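Local coordinates for translation initiation factor eIF2B, subunit delta (Archaeoglobus fulgidus, PDB 1T5O), which probably catalyses the interconversion of 5-methylthioribose 1-phosphate and 5-methylthioribulose 1-phosphate, an isomerase step in methionine biosynthesis, at residues A[235-238]-A[239-242]; A[328-331]-A[332-335]. All coordinates share one frame; numbering follows the deposited sequence.

Contact 1. Residues A[235-238]-A[239-242]; sequences RIVR and DAVF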
loop_
_atom_site.group_PDB
_atom_site.type_symbol
_atom_site.label_atom_id
_atom_site.label_comp_id
_atom_site.label_asym_id
_atom_site.label_seq_id
_atom_site.Cartn_x
_atom_site.Cartn_y
_atom_site.Cartn_z
ATOM N N ARG A 235 1.293 17.678 12.097
ATOM C CA ARG A 235 1.183 19.122 12.160
ATOM C C ARG A 235 -0.192 19.568 11.711
ATOM O O ARG A 235 -0.687 19.119 10.675
ATOM C CB ARG A 235 2.224 19.762 11.255
ATOM C CG ARG A 235 2.552 21.153 11.698
ATOM C CD ARG A 235 2.404 22.117 10.587
ATOM N NE ARG A 235 3.460 22.057 9.588
ATOM C CZ ARG A 235 4.768 22.176 9.831
ATOM N NH1 ARG A 235 5.223 22.338 11.068
ATOM N NH2 ARG A 235 5.626 22.227 8.811
ATOM N N ILE A 236 -0.791 20.480 12.465
ATOM C CA ILE A 236 -2.117 20.958 12.114
ATOM C C ILE A 236 -2.097 22.459 11.860
ATOM O O ILE A 236 -1.766 23.241 12.752
ATOM C CB ILE A 236 -3.125 20.624 13.225
ATOM C CG1 ILE A 236 -3.145 19.085 13.437
ATOM C CG2 ILE A 236 -4.529 21.179 12.827
ATOM C CD1 ILE A 236 -4.016 18.567 14.571
ATOM N N VAL A 237 -2.429 22.847 10.626
ATOM C CA VAL A 237 -2.460 24.255 10.234
ATOM C C VAL A 237 -3.924 24.662 10.071
ATOM O O VAL A 237 -4.816 23.821 10.217
ATOM C CB VAL A 237 -1.628 24.502 8.943
ATOM C CG1 VAL A 237 -0.157 24.150 9.223
ATOM C CG2 VAL A 237 -2.185 23.679 7.759
ATOM N N ARG A 238 -4.184 25.930 9.759
ATOM C CA ARG A 238 -5.557 26.402 9.705
ATOM C C ARG A 238 -6.511 25.756 8.741
ATOM O O ARG A 238 -7.720 25.810 8.967
ATOM C CB ARG A 238 -5.605 27.922 9.520
ATOM C CG ARG A 238 -4.995 28.656 10.700
ATOM C CD ARG A 238 -5.575 30.047 10.877
ATOM N NE ARG A 238 -5.562 30.826 9.654
ATOM C CZ ARG A 238 -4.491 31.418 9.140
ATOM N NH1 ARG A 238 -3.310 31.326 9.744
ATOM N NH2 ARG A 238 -4.607 32.117 8.022
ATOM N N ASP A 239 -6.001 25.165 7.669
ATOM C CA ASP A 239 -6.881 24.508 6.708
ATOM C C ASP A 239 -6.556 23.043 6.511
ATOM O O ASP A 239 -7.101 22.407 5.605
ATOM C CB ASP A 239 -6.814 25.220 5.358
ATOM C CG ASP A 239 -5.375 25.365 4.825
ATOM O OD1 ASP A 239 -5.227 25.803 3.674
ATOM O OD2 ASP A 239 -4.392 25.062 5.542
ATOM N N ALA A 240 -5.677 22.471 7.330
ATOM C CA ALA A 240 -5.359 21.061 7.088
ATOM C C ALA A 240 -4.581 20.327 8.145
ATOM O O ALA A 240 -3.889 20.921 8.947
ATOM C CB ALA A 240 -4.602 20.919 5.747
ATOM N N VAL A 241 -4.705 19.005 8.109
ATOM C CA VAL A 241 -3.963 18.147 9.013
ATOM C C VAL A 241 -2.884 17.432 8.202
ATOM O O VAL A 241 -3.201 16.707 7.263
ATOM C CB VAL A 241 -4.876 17.079 9.667
ATOM C CG1 VAL A 241 -4.037 16.113 10.468
ATOM C CG2 VAL A 241 -5.902 17.773 10.616
ATOM N N PHE A 242 -1.611 17.659 8.525
ATOM C CA PHE A 242 -0.544 16.929 7.849
ATOM C C PHE A 242 -0.229 15.672 8.684
ATOM O O PHE A 242 -0.004 15.760 9.894
ATOM C CB PHE A 242 0.731 17.783 7.679
ATOM C CG PHE A 242 0.608 18.869 6.613
ATOM C CD1 PHE A 242 -0.014 20.086 6.906
ATOM C CD2 PHE A 242 1.073 18.653 5.314
ATOM C CE1 PHE A 242 -0.175 21.070 5.927
ATOM C CE2 PHE A 242 0.915 19.639 4.314
ATOM C CZ PHE A 242 0.282 20.856 4.635
#
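Val237 and Phe242 meet on one face of a tight beta hairpin, strands 235-237 and 240-244 joined by a type I turn from Val237 to Ala240. The Phe242 ring offers its edge. CE1 lies 3.8 Å from Val237 CG2, and that methyl sits close to the ring plane. Arg235 O lies near the same plane, at the edge carrying CD1. With chi1 at -73°, Phe242 CG is anti to its own carbonyl carbon, and the ring swings back toward the turn to reach Val237.

CG2 of Val237 stands between its backbone N and carbonyl carbon. From there it also touches Ala240 CB, and Asp239 OD2 at 3.4 Å. Asp239 lies alongside Val237, pointing the same way. Its OD2 accepts a hydrogen bond from Ala276 N, which gives the carboxylate a partner beside the apolar methyl. On the opposite face Ile236 and Val241 stand side by side, a non-hydrogen-bonded pair, with Ile236 CG1 4.2 Å from Val241 CG2.

Asp234, the predicted proton donor, directly precedes the hairpin, and the predicted substrate-binding Asn243 follows Phe242 on its second strand. Pro311 of strand 309-313 touches Ala240 and Phe242. The backbones are tied at both ends. Arg235 and Phe242 exchange two bonds, with Phe242 N 2.8 Å from Arg235 O. Near the turn, Val237 N gives a bond to Ala240 O at 2.9 Å, while the return from Ala240 N to Val237 O is weak, at 3.3 Å.

Contact 2. Residues A[328-331]-A[332-335]; sequences YPPY and EVNV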
loop_
_atom_site.group_PDB
_atom_site.type_symbol
_atom_site.label_atom_id
_atom_site.label_comp_id
_atom_site.label_asym_id
_atom_site.label_seq_id
_atom_site.Cartn_x
_atom_site.Cartn_y
_atom_site.Cartn_z
ATOM N N TYR A 328 -14.713 20.866 17.662
ATOM C CA TYR A 328 -15.566 20.660 16.486
ATOM C C TYR A 328 -15.543 21.839 15.537
ATOM O O TYR A 328 -15.070 22.912 15.897
ATOM C CB TYR A 328 -17.021 20.467 16.908
ATOM C CG TYR A 328 -17.271 19.252 17.725
ATOM C CD1 TYR A 328 -17.232 19.313 19.120
ATOM C CD2 TYR A 328 -17.556 18.037 17.119
ATOM C CE1 TYR A 328 -17.472 18.194 19.883
ATOM C CE2 TYR A 328 -17.803 16.907 17.882
ATOM C CZ TYR A 328 -17.756 17.001 19.263
ATOM O OH TYR A 328 -17.979 15.900 20.037
ATOM N N PRO A 329 -16.071 21.652 14.307
ATOM C CA PRO A 329 -16.109 22.738 13.318
ATOM C C PRO A 329 -17.137 23.752 13.825
ATOM O O PRO A 329 -18.049 23.391 14.559
ATOM C CB PRO A 329 -16.586 22.040 12.036
ATOM C CG PRO A 329 -16.122 20.575 12.236
ATOM C CD PRO A 329 -16.437 20.356 13.698
ATOM N N PRO A 330 -16.991 25.031 13.465
ATOM C CA PRO A 330 -15.940 25.622 12.619
ATOM C C PRO A 330 -14.617 25.769 13.399
ATOM O O PRO A 330 -14.571 26.407 14.465
ATOM C CB PRO A 330 -16.550 26.964 12.206
ATOM C CG PRO A 330 -17.338 27.362 13.446
ATOM C CD PRO A 330 -17.966 26.049 13.909
ATOM N N TYR A 331 -13.551 25.178 12.863
ATOM C CA TYR A 331 -12.253 25.204 13.508
ATOM C C TYR A 331 -11.664 26.606 13.671
ATOM O O TYR A 331 -11.016 26.876 14.671
ATOM C CB TYR A 331 -11.287 24.277 12.755
ATOM C CG TYR A 331 -11.743 22.823 12.802
ATOM C CD1 TYR A 331 -12.003 22.103 11.624
ATOM C CD2 TYR A 331 -11.936 22.179 14.027
ATOM C CE1 TYR A 331 -12.449 20.759 11.677
ATOM C CE2 TYR A 331 -12.382 20.849 14.095
ATOM C CZ TYR A 331 -12.638 20.142 12.920
ATOM O OH TYR A 331 -13.082 18.831 13.007
ATOM N N GLU A 332 -11.937 27.490 12.714
ATOM C CA GLU A 332 -11.436 28.864 12.754
ATOM C C GLU A 332 -11.925 29.532 14.040
ATOM O O GLU A 332 -11.254 30.397 14.603
ATOM C CB GLU A 332 -11.949 29.646 11.544
ATOM C CG GLU A 332 -11.059 30.812 11.150
ATOM C CD GLU A 332 -9.730 30.367 10.528
ATOM O OE1 GLU A 332 -9.719 29.416 9.713
ATOM O OE2 GLU A 332 -8.692 30.984 10.838
ATOM N N VAL A 333 -13.107 29.138 14.491
ATOM C CA VAL A 333 -13.640 29.683 15.733
ATOM C C VAL A 333 -13.233 28.844 16.954
ATOM O O VAL A 333 -12.725 29.374 17.938
ATOM C CB VAL A 333 -15.204 29.754 15.728
ATOM C CG1 VAL A 333 -15.703 30.229 17.089
ATOM C CG2 VAL A 333 -15.704 30.708 14.662
ATOM N N ASN A 334 -13.424 27.532 16.873
ATOM C CA ASN A 334 -13.183 26.657 18.016
ATOM C C ASN A 334 -11.789 26.233 18.405
ATOM O O ASN A 334 -11.556 25.910 19.573
ATOM C CB ASN A 334 -14.076 25.420 17.902
ATOM C CG ASN A 334 -15.540 25.786 17.872
ATOM O OD1 ASN A 334 -15.936 26.768 18.480
ATOM N ND2 ASN A 334 -16.353 24.996 17.175
ATOM N N VAL A 335 -10.869 26.222 17.454
ATOM C CA VAL A 335 -9.497 25.854 17.769
ATOM C C VAL A 335 -8.896 26.913 18.715
ATOM O O VAL A 335 -8.355 26.564 19.769
ATOM C CB VAL A 335 -8.668 25.691 16.475
ATOM C CG1 VAL A 335 -7.162 25.758 16.767
ATOM C CG2 VAL A 335 -9.011 24.319 15.833
#
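Asn334 reaches back from the first turn of helix 331-338 to Tyr328 in the loop before it, where Pro330 holds the N-cap position after a cis peptide bond. Asn334 ND2 gives a hydrogen bond to Tyr328 O at 2.8 Å, with an N-H...O angle of 170°. The acceptor lies in the Asn334 amide plane, but the donor stands well above the carbonyl plane of Tyr328. Chi1 of -60° sets Asn334 CG beside its own backbone N, which turns the amide toward the loop. With an alanine here, Tyr328 O would probably lose this donor, and the loop would be less firmly tied to the helix.

Backbone bonds start the helix. Asn334 N bonds to Pro330 O at 2.9 Å, and Val335 N to Tyr331 O. Pro330 O also takes a weak bond from Val333 N, so two helix donors share it.

Apolar contacts fill in around these bonds. Pro330 and Val333 lie side by side, with CG of the proline 3.9 Å from Val333 CG2. Val335 CG2 comes obliquely to Tyr331, 3.8 Å from its CB. The Tyr331 side chain touches Leu320 of strand 319-322, and its OH bonds to Val317 O. Over one face of the Tyr331 ring, Pro329 CA sits 4.1 Å above the plane, near the ring centre.

In the fold
Along the chain the two contacts come in series, and neither encloses the other. Contact 1 closes its turn first, between two strands of a three-stranded antiparallel sheet completed by 309-313. The chain then runs through helix 247-256 and strand 261-264 before it adds that third strand. Strands 319-322 and 325-327 follow, at one edge of the larger mixed sheet. Contact 2 joins the loop after 325-327 to the start of the C-terminal helix 331-338. The centres of contact 1 and contact 2 are about 12 Å apart. A long, weak salt bridge joins them, from Arg238 NE to Glu332 OE2. Trp272 touches both: its O bonds to Arg238 NH1, and Val335 packs against it.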